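Local coordinates for protein hyaluronoglucosaminidase (Apis mellifera, PDB 1FCQ) that hydrolyses glycosidic bonds of hyaluronan as a family 56 glycosidase built on a seven-stranded TIM barrel, and is a major allergen of bee venom, at residues Trp15-Phe20 with Asp305-Lys310; Tyr227-Leu232 with Val238-Gly243; Val262-Trp267 with Arg288-Leu293; Asp272-Asp277 with Trp301-Asp306. All coordinates share one frame; numbering follows the deposited sequence.

Contact 1: residues Trp15-Phe20 with Asp305-Lys310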
loop_
_atom_site.group_PDB
_atom_site.type_symbol
_atom_site.label_atom_id
_atom_site.label_comp_id
_atom_site.label_asym_id
_atom_site.label_seq_id
_atom_site.Cartn_x
_atom_site.Cartn_y
_atom_site.Cartn_z
ATOM N N TRP A 15 -1.414 13.450 5.785
ATOM C CA TRP A 15 -1.499 12.815 7.105
ATOM C C TRP A 15 -2.414 11.595 7.026
ATOM O O TRP A 15 -3.613 11.760 6.800
ATOM C CB TRP A 15 -2.091 13.812 8.100
ATOM C CG TRP A 15 -1.993 13.441 9.553
ATOM C CD1 TRP A 15 -3.023 13.178 10.406
ATOM C CD2 TRP A 15 -0.794 13.329 10.338
ATOM N NE1 TRP A 15 -2.555 12.901 11.667
ATOM C CE2 TRP A 15 -1.181 12.997 11.646
ATOM C CE3 TRP A 15 0.559 13.493 10.055
ATOM C CZ2 TRP A 15 -0.257 12.819 12.676
ATOM C CZ3 TRP A 15 1.485 13.320 11.074
ATOM C CH2 TRP A 15 1.060 12.987 12.360
ATOM N N ASN A 16 -1.858 10.403 7.238
ATOM C CA ASN A 16 -2.683 9.187 7.222
ATOM C C ASN A 16 -2.451 8.379 8.504
ATOM O O ASN A 16 -2.418 7.160 8.571
ATOM C CB ASN A 16 -2.432 8.357 5.966
ATOM C CG ASN A 16 -3.432 7.251 5.706
ATOM O OD1 ASN A 16 -3.062 6.173 5.199
ATOM N ND2 ASN A 16 -4.724 7.457 6.009
ATOM N N VAL A 17 -2.225 9.145 9.579
ATOM C CA VAL A 17 -2.025 8.554 10.920
ATOM C C VAL A 17 -3.383 8.658 11.593
ATOM O O VAL A 17 -4.004 9.729 11.509
ATOM C CB VAL A 17 -0.964 9.353 11.689
ATOM C CG1 VAL A 17 -0.813 8.807 13.109
ATOM C CG2 VAL A 17 0.401 9.322 11.025
ATOM N N PRO A 18 -3.861 7.655 12.306
ATOM C CA PRO A 18 -5.193 7.655 12.878
ATOM C C PRO A 18 -5.304 8.380 14.206
ATOM O O PRO A 18 -5.832 7.832 15.170
ATOM C CB PRO A 18 -5.531 6.177 13.007
ATOM C CG PRO A 18 -4.212 5.537 13.242
ATOM C CD PRO A 18 -3.217 6.321 12.415
ATOM N N THR A 19 -4.911 9.642 14.179
ATOM C CA THR A 19 -4.971 10.489 15.364
ATOM C C THR A 19 -6.395 10.799 15.755
ATOM O O THR A 19 -6.627 11.256 16.880
ATOM C CB THR A 19 -4.126 11.760 15.178
ATOM O OG1 THR A 19 -4.354 12.323 13.882
ATOM C CG2 THR A 19 -2.644 11.399 15.304
ATOM N N PHE A 20 -7.427 10.449 14.965
ATOM C CA PHE A 20 -8.802 10.618 15.411
ATOM C C PHE A 20 -9.036 9.885 16.730
ATOM O O PHE A 20 -9.852 10.328 17.543
ATOM C CB PHE A 20 -9.790 10.125 14.339
ATOM C CG PHE A 20 -9.839 8.629 14.216
ATOM C CD1 PHE A 20 -10.760 7.890 14.942
ATOM C CD2 PHE A 20 -8.966 7.954 13.377
ATOM C CE1 PHE A 20 -10.795 6.512 14.846
ATOM C CE2 PHE A 20 -9.008 6.578 13.268
ATOM C CZ PHE A 20 -9.930 5.853 14.002
ATOM N N ASP A 305 -3.006 0.596 16.687
ATOM C CA ASP A 305 -2.460 0.030 17.907
ATOM C C ASP A 305 -1.421 0.896 18.601
ATOM O O ASP A 305 -1.165 0.678 19.791
ATOM C CB ASP A 305 -1.803 -1.323 17.593
ATOM C CG ASP A 305 -2.727 -2.312 16.921
ATOM O OD1 ASP A 305 -3.954 -2.254 17.164
ATOM O OD2 ASP A 305 -2.222 -3.158 16.148
ATOM N N ASP A 306 -0.795 1.838 17.909
ATOM C CA ASP A 306 0.246 2.668 18.486
ATOM C C ASP A 306 -0.250 3.958 19.110
ATOM O O ASP A 306 0.579 4.681 19.674
ATOM C CB ASP A 306 1.331 2.954 17.430
ATOM C CG ASP A 306 2.036 1.683 16.991
ATOM O OD1 ASP A 306 1.776 0.643 17.645
ATOM O OD2 ASP A 306 2.831 1.666 16.032
ATOM N N ILE A 307 -1.530 4.282 19.009
ATOM C CA ILE A 307 -2.086 5.512 19.551
ATOM C C ILE A 307 -3.542 5.326 19.981
ATOM O O ILE A 307 -4.437 6.082 19.612
ATOM C CB ILE A 307 -2.045 6.670 18.537
ATOM C CG1 ILE A 307 -2.409 6.156 17.136
ATOM C CG2 ILE A 307 -0.698 7.371 18.523
ATOM C CD1 ILE A 307 -2.542 7.309 16.151
ATOM N N ASN A 308 -3.768 4.251 20.741
ATOM C CA ASN A 308 -5.131 3.933 21.156
ATOM C C ASN A 308 -5.348 4.123 22.649
ATOM O O ASN A 308 -6.277 3.560 23.229
ATOM C CB ASN A 308 -5.481 2.513 20.720
ATOM C CG ASN A 308 -4.516 1.465 21.199
ATOM O OD1 ASN A 308 -3.523 1.731 21.877
ATOM N ND2 ASN A 308 -4.788 0.209 20.844
ATOM N N THR A 309 -4.434 4.841 23.284
ATOM C CA THR A 309 -4.534 5.191 24.688
ATOM C C THR A 309 -4.070 6.649 24.789
ATOM O O THR A 309 -3.292 7.092 23.942
ATOM C CB THR A 309 -3.706 4.396 25.707
ATOM O OG1 THR A 309 -2.309 4.682 25.557
ATOM C CG2 THR A 309 -3.931 2.902 25.614
ATOM N N LYS A 310 -4.496 7.318 25.861
ATOM C CA LYS A 310 -4.073 8.711 26.025
ATOM C C LYS A 310 -2.561 8.813 26.079
ATOM O O LYS A 310 -1.948 9.683 25.461
ATOM C CB LYS A 310 -4.728 9.346 27.249
ATOM C CG LYS A 310 -4.422 10.832 27.372
ATOM C CD LYS A 310 -5.364 11.525 28.347
ATOM C CE LYS A 310 -5.054 13.019 28.355
ATOM N NZ LYS A 310 -6.064 13.790 29.124
#
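Thr19 OG1 has two partners: the indole N-H of Trp15 and the carboxylate of Asp44. The Trp15 NE1 to Thr19 OG1 bond is 2.9 Å long and nearly straight (173°), with the oxygen lying in the indole plane. The contact belongs to the end of the TIM barrel where the strands have their C-termini, and there the chain leaving strand 12-16 meets the loop that follows strand 297-301. Across it the contact is van der Waals packing, converging on one atom, the CD1 methyl of Ile307. That methyl lies 3.8 Å from Val17 CG1 and equally 3.8 Å from Pro18 CG, with each of these two side chains set at about a right angle to the isoleucine. It also comes to 3.5 Å from Pro18 O, a carbon-oxygen packing contact, while Thr19 CG2 only skirts it, 4.2 Å from the same Ile307 CD1. The side chain of Ile307 already heads for the other segment; CG1, set between backbone N and carbonyl carbon (chi1 40°), and the extended chi2 then carry CD1 to Pro18. The surface it meets is shaped by an inverse gamma turn centred on Pro18, closed by a weak bond from Thr19 N to Val17 O. Phe316 of helix 310-328 packs against Val17, Thr19 and Ile307 alike, and the Cys22-Cys313 disulfide ties the same two regions covalently. Within segment 15-20, Val17 CB rests 3.5 Å above one face of the Trp15 indole, offset toward its rim.

Contact 2: residues Tyr227-Leu232 with Val238-Gly243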
loop_
_atom_site.group_PDB
_atom_site.type_symbol
_atom_site.label_atom_id
_atom_site.label_comp_id
_atom_site.label_asym_id
_atom_site.label_seq_id
_atom_site.Cartn_x
_atom_site.Cartn_y
_atom_site.Cartn_z
ATOM N N TYR A 227 8.764 1.638 3.991
ATOM C CA TYR A 227 9.022 1.503 5.435
ATOM C C TYR A 227 10.445 1.018 5.683
ATOM O O TYR A 227 10.935 0.085 5.042
ATOM C CB TYR A 227 7.985 0.586 6.069
ATOM C CG TYR A 227 6.537 0.982 5.915
ATOM C CD1 TYR A 227 6.161 2.212 5.395
ATOM C CD2 TYR A 227 5.530 0.090 6.294
ATOM C CE1 TYR A 227 4.831 2.538 5.253
ATOM C CE2 TYR A 227 4.191 0.434 6.182
ATOM C CZ TYR A 227 3.853 1.657 5.634
ATOM O OH TYR A 227 2.531 2.012 5.492
ATOM N N LEU A 228 11.137 1.710 6.603
ATOM C CA LEU A 228 12.514 1.355 6.890
ATOM C C LEU A 228 12.662 0.150 7.806
ATOM O O LEU A 228 11.761 -0.223 8.550
ATOM C CB LEU A 228 13.262 2.526 7.547
ATOM C CG LEU A 228 13.096 3.883 6.858
ATOM C CD1 LEU A 228 14.004 4.911 7.516
ATOM C CD2 LEU A 228 13.388 3.742 5.366
ATOM N N ARG A 229 13.822 -0.497 7.655
ATOM C CA ARG A 229 14.170 -1.617 8.520
ATOM C C ARG A 229 15.342 -1.191 9.403
ATOM O O ARG A 229 16.237 -0.475 8.957
ATOM C CB ARG A 229 14.456 -2.898 7.754
ATOM C CG ARG A 229 13.185 -3.495 7.145
ATOM C CD ARG A 229 13.373 -4.985 6.892
ATOM N NE ARG A 229 14.544 -5.210 6.048
ATOM C CZ ARG A 229 14.541 -5.048 4.728
ATOM N NH1 ARG A 229 13.425 -4.677 4.123
ATOM N NH2 ARG A 229 15.648 -5.280 4.039
ATOM N N TRP A 230 15.272 -1.581 10.672
ATOM C CA TRP A 230 16.304 -1.255 11.647
ATOM C C TRP A 230 17.586 -2.031 11.371
ATOM O O TRP A 230 18.691 -1.504 11.544
ATOM C CB TRP A 230 15.777 -1.552 13.054
ATOM C CG TRP A 230 16.576 -0.911 14.146
ATOM C CD1 TRP A 230 16.456 0.365 14.619
ATOM C CD2 TRP A 230 17.627 -1.525 14.901
ATOM N NE1 TRP A 230 17.368 0.582 15.621
ATOM C CE2 TRP A 230 18.101 -0.562 15.813
ATOM C CE3 TRP A 230 18.211 -2.794 14.890
ATOM C CZ2 TRP A 230 19.132 -0.831 16.709
ATOM C CZ3 TRP A 230 19.235 -3.060 15.778
ATOM C CH2 TRP A 230 19.686 -2.082 16.676
ATOM N N ASN A 231 17.468 -3.262 10.900
ATOM C CA ASN A 231 18.608 -4.114 10.581
ATOM C C ASN A 231 19.163 -3.830 9.191
ATOM O O ASN A 231 19.135 -4.653 8.277
ATOM C CB ASN A 231 18.227 -5.588 10.692
ATOM C CG ASN A 231 19.406 -6.537 10.776
ATOM O OD1 ASN A 231 19.223 -7.726 11.033
ATOM N ND2 ASN A 231 20.624 -6.059 10.572
ATOM N N LEU A 232 19.651 -2.622 8.986
ATOM C CA LEU A 232 20.210 -2.133 7.744
ATOM C C LEU A 232 21.145 -0.976 8.109
ATOM O O LEU A 232 20.935 -0.356 9.163
ATOM C CB LEU A 232 19.142 -1.599 6.795
ATOM C CG LEU A 232 18.175 -2.499 6.044
ATOM C CD1 LEU A 232 17.194 -1.670 5.215
ATOM C CD2 LEU A 232 18.904 -3.471 5.126
ATOM N N VAL A 238 18.473 4.479 3.054
ATOM C CA VAL A 238 18.245 5.448 1.988
ATOM C C VAL A 238 18.073 4.706 0.662
ATOM O O VAL A 238 17.232 5.077 -0.157
ATOM C CB VAL A 238 19.414 6.436 1.892
ATOM C CG1 VAL A 238 19.289 7.316 0.662
ATOM C CG2 VAL A 238 19.479 7.271 3.166
ATOM N N GLY A 239 18.897 3.687 0.451
ATOM C CA GLY A 239 18.831 2.863 -0.747
ATOM C C GLY A 239 17.500 2.136 -0.893
ATOM O O GLY A 239 16.979 1.998 -2.006
ATOM N N LEU A 240 16.972 1.614 0.204
ATOM C CA LEU A 240 15.682 0.941 0.228
ATOM C C LEU A 240 14.641 1.912 -0.326
ATOM O O LEU A 240 13.855 1.556 -1.209
ATOM C CB LEU A 240 15.292 0.536 1.648
ATOM C CG LEU A 240 13.960 -0.158 1.914
ATOM C CD1 LEU A 240 14.024 -0.900 3.245
ATOM C CD2 LEU A 240 12.770 0.800 1.985
ATOM N N VAL A 241 14.602 3.121 0.249
ATOM C CA VAL A 241 13.651 4.130 -0.190
ATOM C C VAL A 241 13.887 4.495 -1.647
ATOM O O VAL A 241 12.966 4.536 -2.457
ATOM C CB VAL A 241 13.741 5.386 0.699
ATOM C CG1 VAL A 241 12.863 6.521 0.201
ATOM C CG2 VAL A 241 13.349 5.019 2.127
ATOM N N GLY A 242 15.145 4.813 -1.972
ATOM C CA GLY A 242 15.496 5.238 -3.320
ATOM C C GLY A 242 15.102 4.268 -4.416
ATOM O O GLY A 242 14.481 4.671 -5.412
ATOM N N GLY A 243 15.436 3.003 -4.265
ATOM C CA GLY A 243 15.124 1.959 -5.216
ATOM C C GLY A 243 13.620 1.871 -5.480
ATOM O O GLY A 243 13.162 1.787 -6.633
#
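Leu240 lays its two methyls against the carbonyl of Tyr227, with CD2 at 3.6 Å from Tyr227 O and CD1 at 3.7 Å from that same Tyr227 O. The contact is local to one beta-alpha unit of the TIM barrel: the loop leaving strand 221-222 folds back over helix 234-253, the helix it leads into. With CG anti to the backbone N (chi1 179°), Leu240 projects from the helix into the curve of the loop, where CD1 also meets Leu232 CD1 at 3.8 Å. The two leucines cross at about a right angle. The Arg229 guanidinium completes this cluster: its NH1 comes to 3.9 Å from Leu240 CD1, and Leu232 CD1 stands over one of its faces, toward the rim. A bend at chi3 brings the guanidinium to the leucine pair, and its NH2 has a weak hydrogen bond to Leu192 O. One helical residue further on, Val241 touches a different part of the loop and also Ile290 of helix 280-292. Leu228, packed against Thr286 of that same helix, extends a methyl to Val241: Leu228 CD2 and Val241 CG2 are 3.5 Å apart, tighter than usual for two carbons.

Contact 3: residues Val262-Trp267 with Arg288-Leu293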
loop_
_atom_site.group_PDB
_atom_site.type_symbol
_atom_site.label_atom_id
_atom_site.label_comp_id
_atom_site.label_asym_id
_atom_site.label_seq_id
_atom_site.Cartn_x
_atom_site.Cartn_y
_atom_site.Cartn_z
ATOM N N VAL A 262 3.220 10.054 -7.873
ATOM C CA VAL A 262 3.949 9.082 -7.068
ATOM C C VAL A 262 3.990 9.624 -5.630
ATOM O O VAL A 262 4.550 10.684 -5.351
ATOM C CB VAL A 262 5.366 8.788 -7.566
ATOM C CG1 VAL A 262 6.168 7.907 -6.615
ATOM C CG2 VAL A 262 5.277 8.078 -8.925
ATOM N N LEU A 263 3.323 8.904 -4.725
ATOM C CA LEU A 263 3.237 9.268 -3.315
ATOM C C LEU A 263 3.583 8.061 -2.438
ATOM O O LEU A 263 2.716 7.246 -2.077
ATOM C CB LEU A 263 1.822 9.737 -2.953
ATOM C CG LEU A 263 1.236 10.969 -3.622
ATOM C CD1 LEU A 263 -0.211 11.197 -3.197
ATOM C CD2 LEU A 263 2.049 12.213 -3.262
ATOM N N PRO A 264 4.852 7.917 -2.102
ATOM C CA PRO A 264 5.299 6.796 -1.300
ATOM C C PRO A 264 4.626 6.797 0.071
ATOM O O PRO A 264 4.421 7.825 0.701
ATOM C CB PRO A 264 6.801 7.040 -1.124
ATOM C CG PRO A 264 7.164 7.810 -2.359
ATOM C CD PRO A 264 5.995 8.752 -2.560
ATOM N N TYR A 265 4.322 5.591 0.545
ATOM C CA TYR A 265 3.765 5.360 1.875
ATOM C C TYR A 265 4.952 5.315 2.841
ATOM O O TYR A 265 5.914 4.562 2.610
ATOM C CB TYR A 265 2.957 4.046 1.900
ATOM C CG TYR A 265 1.487 4.370 2.085
ATOM C CD1 TYR A 265 0.707 4.839 1.028
ATOM C CD2 TYR A 265 0.889 4.309 3.327
ATOM C CE1 TYR A 265 -0.611 5.214 1.225
ATOM C CE2 TYR A 265 -0.439 4.652 3.546
ATOM C CZ TYR A 265 -1.184 5.113 2.474
ATOM O OH TYR A 265 -2.490 5.499 2.642
ATOM N N TYR A 266 4.891 6.128 3.890
ATOM C CA TYR A 266 6.004 6.261 4.827
ATOM C C TYR A 266 5.550 6.021 6.260
ATOM O O TYR A 266 4.529 6.544 6.682
ATOM C CB TYR A 266 6.506 7.703 4.718
ATOM C CG TYR A 266 7.866 7.969 5.314
ATOM C CD1 TYR A 266 9.011 7.881 4.556
ATOM C CD2 TYR A 266 7.981 8.314 6.664
ATOM C CE1 TYR A 266 10.275 8.109 5.101
ATOM C CE2 TYR A 266 9.223 8.573 7.210
ATOM C CZ TYR A 266 10.354 8.469 6.434
ATOM O OH TYR A 266 11.589 8.705 7.014
ATOM N N TRP A 267 6.321 5.205 6.988
ATOM C CA TRP A 267 5.921 4.918 8.371
ATOM C C TRP A 267 6.979 5.499 9.304
ATOM O O TRP A 267 8.148 5.507 8.935
ATOM C CB TRP A 267 5.736 3.440 8.628
ATOM C CG TRP A 267 5.043 3.021 9.891
ATOM C CD1 TRP A 267 4.213 3.755 10.684
ATOM C CD2 TRP A 267 5.074 1.701 10.456
ATOM N NE1 TRP A 267 3.743 2.986 11.730
ATOM C CE2 TRP A 267 4.243 1.723 11.595
ATOM C CE3 TRP A 267 5.714 0.504 10.107
ATOM C CZ2 TRP A 267 4.058 0.600 12.401
ATOM C CZ3 TRP A 267 5.512 -0.611 10.902
ATOM C CH2 TRP A 267 4.688 -0.554 12.041
ATOM N N ARG A 288 14.683 13.275 2.484
ATOM C CA ARG A 288 15.455 13.975 1.451
ATOM C C ARG A 288 15.534 13.155 0.173
ATOM O O ARG A 288 15.375 13.696 -0.931
ATOM C CB ARG A 288 16.849 14.329 1.992
ATOM C CG ARG A 288 16.881 15.679 2.681
ATOM C CD ARG A 288 17.969 15.795 3.740
ATOM N NE ARG A 288 18.139 17.182 4.145
ATOM C CZ ARG A 288 18.573 17.684 5.283
ATOM N NH1 ARG A 288 18.939 16.922 6.307
ATOM N NH2 ARG A 288 18.643 19.007 5.421
ATOM N N LYS A 289 15.698 11.838 0.266
ATOM C CA LYS A 289 15.753 10.993 -0.922
ATOM C C LYS A 289 14.440 11.030 -1.694
ATOM O O LYS A 289 14.436 11.124 -2.922
ATOM C CB LYS A 289 16.142 9.566 -0.568
ATOM C CG LYS A 289 16.217 8.587 -1.718
ATOM C CD LYS A 289 17.165 9.015 -2.818
ATOM C CE LYS A 289 18.592 8.587 -2.580
ATOM N NZ LYS A 289 19.296 9.471 -1.619
ATOM N N ILE A 290 13.314 10.961 -0.985
ATOM C CA ILE A 290 12.011 11.011 -1.636
ATOM C C ILE A 290 11.851 12.308 -2.422
ATOM O O ILE A 290 11.361 12.275 -3.559
ATOM C CB ILE A 290 10.869 10.877 -0.600
ATOM C CG1 ILE A 290 10.943 9.488 0.045
ATOM C CG2 ILE A 290 9.512 11.053 -1.271
ATOM C CD1 ILE A 290 9.998 9.366 1.229
ATOM N N THR A 291 12.195 13.449 -1.838
ATOM C CA THR A 291 12.034 14.738 -2.489
ATOM C C THR A 291 13.039 14.938 -3.624
ATOM O O THR A 291 12.665 15.426 -4.694
ATOM C CB THR A 291 12.186 15.906 -1.498
ATOM O OG1 THR A 291 11.309 15.726 -0.376
ATOM C CG2 THR A 291 11.828 17.216 -2.190
ATOM N N ASP A 292 14.291 14.569 -3.389
ATOM C CA ASP A 292 15.332 14.720 -4.406
ATOM C C ASP A 292 15.044 13.941 -5.678
ATOM O O ASP A 292 15.374 14.384 -6.787
ATOM C CB ASP A 292 16.686 14.297 -3.839
ATOM C CG ASP A 292 17.314 15.268 -2.861
ATOM O OD1 ASP A 292 16.781 16.358 -2.588
ATOM O OD2 ASP A 292 18.394 14.920 -2.318
ATOM N N LEU A 293 14.397 12.773 -5.584
ATOM C CA LEU A 293 14.091 11.974 -6.754
ATOM C C LEU A 293 12.920 12.488 -7.576
ATOM O O LEU A 293 12.741 12.016 -8.704
ATOM C CB LEU A 293 13.791 10.525 -6.329
ATOM C CG LEU A 293 15.020 9.724 -5.900
ATOM C CD1 LEU A 293 14.619 8.411 -5.253
ATOM C CD2 LEU A 293 15.919 9.459 -7.103
#
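Ile290 meets Tyr266 at the tight end of this contact: its CD1 methyl lies 3.8 Å from Tyr266 CD1 and 4.1 Å from Tyr266 CE1, approaching the ring obliquely. At the looser end Ile290 CG2 is 4.1 Å from Pro264 CG, and the two side chains run past each other in opposite directions. A single isoleucine thus serves both partners by dividing its branches. CG2 is anti to the backbone N and goes to the proline, whereas CG1 lies anti to the carbonyl carbon (chi1 -65°) and carries CD1 to the tyrosine. The ring is anchored at its far end, where Tyr266 OH is hydrogen-bonded to Thr286 OG1 one helical turn before Ile290, so strand and helix are joined by a polar link beside the apolar one. The solvent side is quite different: Arg288, Thr291 and Asp292 are exposed and take no part, which marks the helix as amphipathic, with Ile290 on its buried face. The strand shows the complementary alternation. Pro264 and Tyr266 direct their CB atoms at the helix, while Leu263 and Tyr265 turn the other way into the barrel, reaching Val107 and Val109 of strand 107-111. Strand 261-267, helix 280-292 and strand 297-301 form a beta-alpha-beta crossover of the TIM barrel, its two parallel strands being neighbours in the sheet. Helix 234-253, the preceding barrel helix, packs alongside, with Ala248 and Ala252 against Val262 of the same strand.

Contact 4: residues Asp272-Asp277 with Trp301-Asp306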
loop_
_atom_site.group_PDB
_atom_site.type_symbol
_atom_site.label_atom_id
_atom_site.label_comp_id
_atom_site.label_asym_id
_atom_site.label_seq_id
_atom_site.Cartn_x
_atom_site.Cartn_y
_atom_site.Cartn_z
ATOM N N ASP A 272 10.725 -3.781 11.109
ATOM C CA ASP A 272 11.226 -4.931 11.843
ATOM C C ASP A 272 11.403 -4.652 13.329
ATOM O O ASP A 272 11.775 -5.530 14.109
ATOM C CB ASP A 272 12.563 -5.389 11.244
ATOM C CG ASP A 272 13.630 -4.315 11.258
ATOM O OD1 ASP A 272 14.824 -4.670 11.091
ATOM O OD2 ASP A 272 13.301 -3.123 11.430
ATOM N N ARG A 273 11.183 -3.421 13.754
ATOM C CA ARG A 273 11.262 -2.974 15.142
ATOM C C ARG A 273 10.087 -2.008 15.334
ATOM O O ARG A 273 10.223 -0.784 15.437
ATOM C CB ARG A 273 12.545 -2.237 15.475
ATOM C CG ARG A 273 13.819 -3.044 15.632
ATOM C CD ARG A 273 14.488 -2.685 16.948
ATOM N NE ARG A 273 15.203 -1.418 16.955
ATOM C CZ ARG A 273 15.292 -0.618 18.018
ATOM N NH1 ARG A 273 14.678 -0.960 19.142
ATOM N NH2 ARG A 273 15.965 0.524 17.971
ATOM N N ARG A 274 8.882 -2.545 15.272
ATOM C CA ARG A 274 7.616 -1.854 15.229
ATOM C C ARG A 274 7.276 -0.902 16.356
ATOM O O ARG A 274 6.354 -0.096 16.234
ATOM C CB ARG A 274 6.477 -2.874 15.067
ATOM C CG ARG A 274 6.464 -3.672 13.778
ATOM C CD ARG A 274 5.213 -4.544 13.678
ATOM N NE ARG A 274 4.003 -3.750 13.538
ATOM C CZ ARG A 274 3.241 -3.238 14.496
ATOM N NH1 ARG A 274 3.533 -3.432 15.778
ATOM N NH2 ARG A 274 2.171 -2.523 14.188
ATOM N N ASP A 275 7.948 -1.005 17.497
ATOM C CA ASP A 275 7.688 -0.096 18.602
ATOM C C ASP A 275 8.708 1.036 18.639
ATOM O O ASP A 275 8.606 1.959 19.451
ATOM C CB ASP A 275 7.712 -0.847 19.930
ATOM C CG ASP A 275 6.431 -1.586 20.250
ATOM O OD1 ASP A 275 5.399 -1.379 19.580
ATOM O OD2 ASP A 275 6.475 -2.390 21.210
ATOM N N THR A 276 9.702 0.990 17.761
ATOM C CA THR A 276 10.769 1.969 17.725
ATOM C C THR A 276 10.533 3.060 16.685
ATOM O O THR A 276 10.386 2.739 15.509
ATOM C CB THR A 276 12.120 1.281 17.419
ATOM O OG1 THR A 276 12.330 0.260 18.405
ATOM C CG2 THR A 276 13.286 2.254 17.463
ATOM N N ASP A 277 10.494 4.301 17.124
ATOM C CA ASP A 277 10.314 5.472 16.307
ATOM C C ASP A 277 11.570 5.716 15.450
ATOM O O ASP A 277 12.704 5.513 15.893
ATOM C CB ASP A 277 10.034 6.768 17.063
ATOM C CG ASP A 277 8.722 6.762 17.821
ATOM O OD1 ASP A 277 7.684 6.355 17.260
ATOM O OD2 ASP A 277 8.748 7.171 19.003
ATOM N N TRP A 301 1.903 7.277 7.385
ATOM C CA TRP A 301 0.938 6.332 7.907
ATOM C C TRP A 301 1.220 6.009 9.375
ATOM O O TRP A 301 2.351 6.152 9.814
ATOM C CB TRP A 301 1.010 5.051 7.053
ATOM C CG TRP A 301 0.024 4.001 7.455
ATOM C CD1 TRP A 301 -1.318 3.977 7.176
ATOM C CD2 TRP A 301 0.289 2.833 8.239
ATOM N NE1 TRP A 301 -1.894 2.862 7.735
ATOM C CE2 TRP A 301 -0.927 2.141 8.385
ATOM C CE3 TRP A 301 1.443 2.293 8.808
ATOM C CZ2 TRP A 301 -1.024 0.955 9.102
ATOM C CZ3 TRP A 301 1.347 1.098 9.516
ATOM C CH2 TRP A 301 0.108 0.449 9.673
ATOM N N GLY A 302 0.164 5.579 10.052
ATOM C CA GLY A 302 0.336 5.056 11.412
ATOM C C GLY A 302 -0.642 3.904 11.639
ATOM O O GLY A 302 -1.687 3.828 11.003
ATOM N N SER A 303 -0.310 3.037 12.586
ATOM C CA SER A 303 -1.145 1.924 12.984
ATOM C C SER A 303 -2.024 2.349 14.163
ATOM O O SER A 303 -1.532 3.007 15.077
ATOM C CB SER A 303 -0.260 0.757 13.413
ATOM O OG SER A 303 -0.994 -0.312 13.965
ATOM N N SER A 304 -3.257 1.885 14.184
ATOM C CA SER A 304 -4.189 2.177 15.269
ATOM C C SER A 304 -3.681 1.739 16.633
ATOM O O SER A 304 -3.849 2.426 17.652
ATOM C CB SER A 304 -5.505 1.464 14.943
ATOM O OG SER A 304 -6.377 1.446 16.054
ATOM N N ASP A 305 -3.006 0.596 16.687
ATOM C CA ASP A 305 -2.460 0.030 17.907
ATOM C C ASP A 305 -1.421 0.896 18.601
ATOM O O ASP A 305 -1.165 0.678 19.791
ATOM C CB ASP A 305 -1.803 -1.323 17.593
ATOM C CG ASP A 305 -2.727 -2.312 16.921
ATOM O OD1 ASP A 305 -3.954 -2.254 17.164
ATOM O OD2 ASP A 305 -2.222 -3.158 16.148
ATOM N N ASP A 306 -0.795 1.838 17.909
ATOM C CA ASP A 306 0.246 2.668 18.486
ATOM C C ASP A 306 -0.250 3.958 19.110
ATOM O O ASP A 306 0.579 4.681 19.674
ATOM C CB ASP A 306 1.331 2.954 17.430
ATOM C CG ASP A 306 2.036 1.683 16.991
ATOM O OD1 ASP A 306 1.776 0.643 17.645
ATOM O OD2 ASP A 306 2.831 1.666 16.032
HETATM O O HOH W 1 4.326 1.204 19.769
#
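The Arg274 guanidinium presents an edge to Ser303, whose OG lies in its plane, and the same arginine side chain packs against Trp267. At 3.9 Å, Arg274 NH2 and Ser303 OG are too far apart for a hydrogen bond. Ser303 N, in turn, lies above one face of the Trp301 indole, offset to its rim, and the rings of Trp301 and Trp267 meet edge-to-face. A bend at chi3 (67°) brings the guanidinium towards two carboxylates without contact: Arg274 NH2 is 4.6 Å from Asp306 OD2 and 4.9 Å from Asp305 OD2, an arrangement likely to be mildly attractive. Asp306 OD2 also lies 3.9 Å from Arg274 O, a buried carbonyl with no partner in the model. Two like charges approach beside it, Asp275 OD1 being 4.6 Å from Asp306 OD1. A water mediates there, donating a 2.8 Å bond to Asp275 OD1 and a weak one to Asp306 OD1. The type I turn from Arg273 to Thr276 holds Arg274 and Asp275 at its corner. Segment 301-306 leaves barrel strand 297-301 and leads to helix 310-328; 272-277 follows the short strand 269-270, just beyond barrel strand 261-267, and leads to helix 280-292.

In the fold
Contacts 1, 2 and 3 are largely buried and apolar, whereas contact 4 is partly exposed and works through loosely spaced charges and water. Contact 3 lies between strand and helix in the barrel wall; contact 2, centred about 12 Å away, joins a loop to helix 234-253, which follows it, and the two contacts touch through their helices. Contacts 1 and 4 share Asp305 and Asp306, with centres about 10 Å apart, so the loop after strand 297-301 serves both, by its isoleucine in one and its acids in the other. Polar links bind the set: Asn16 with Tyr265 between contacts 1 and 3, and Asp272 with the backbone of Trp230 and Asn231 between contacts 4 and 2.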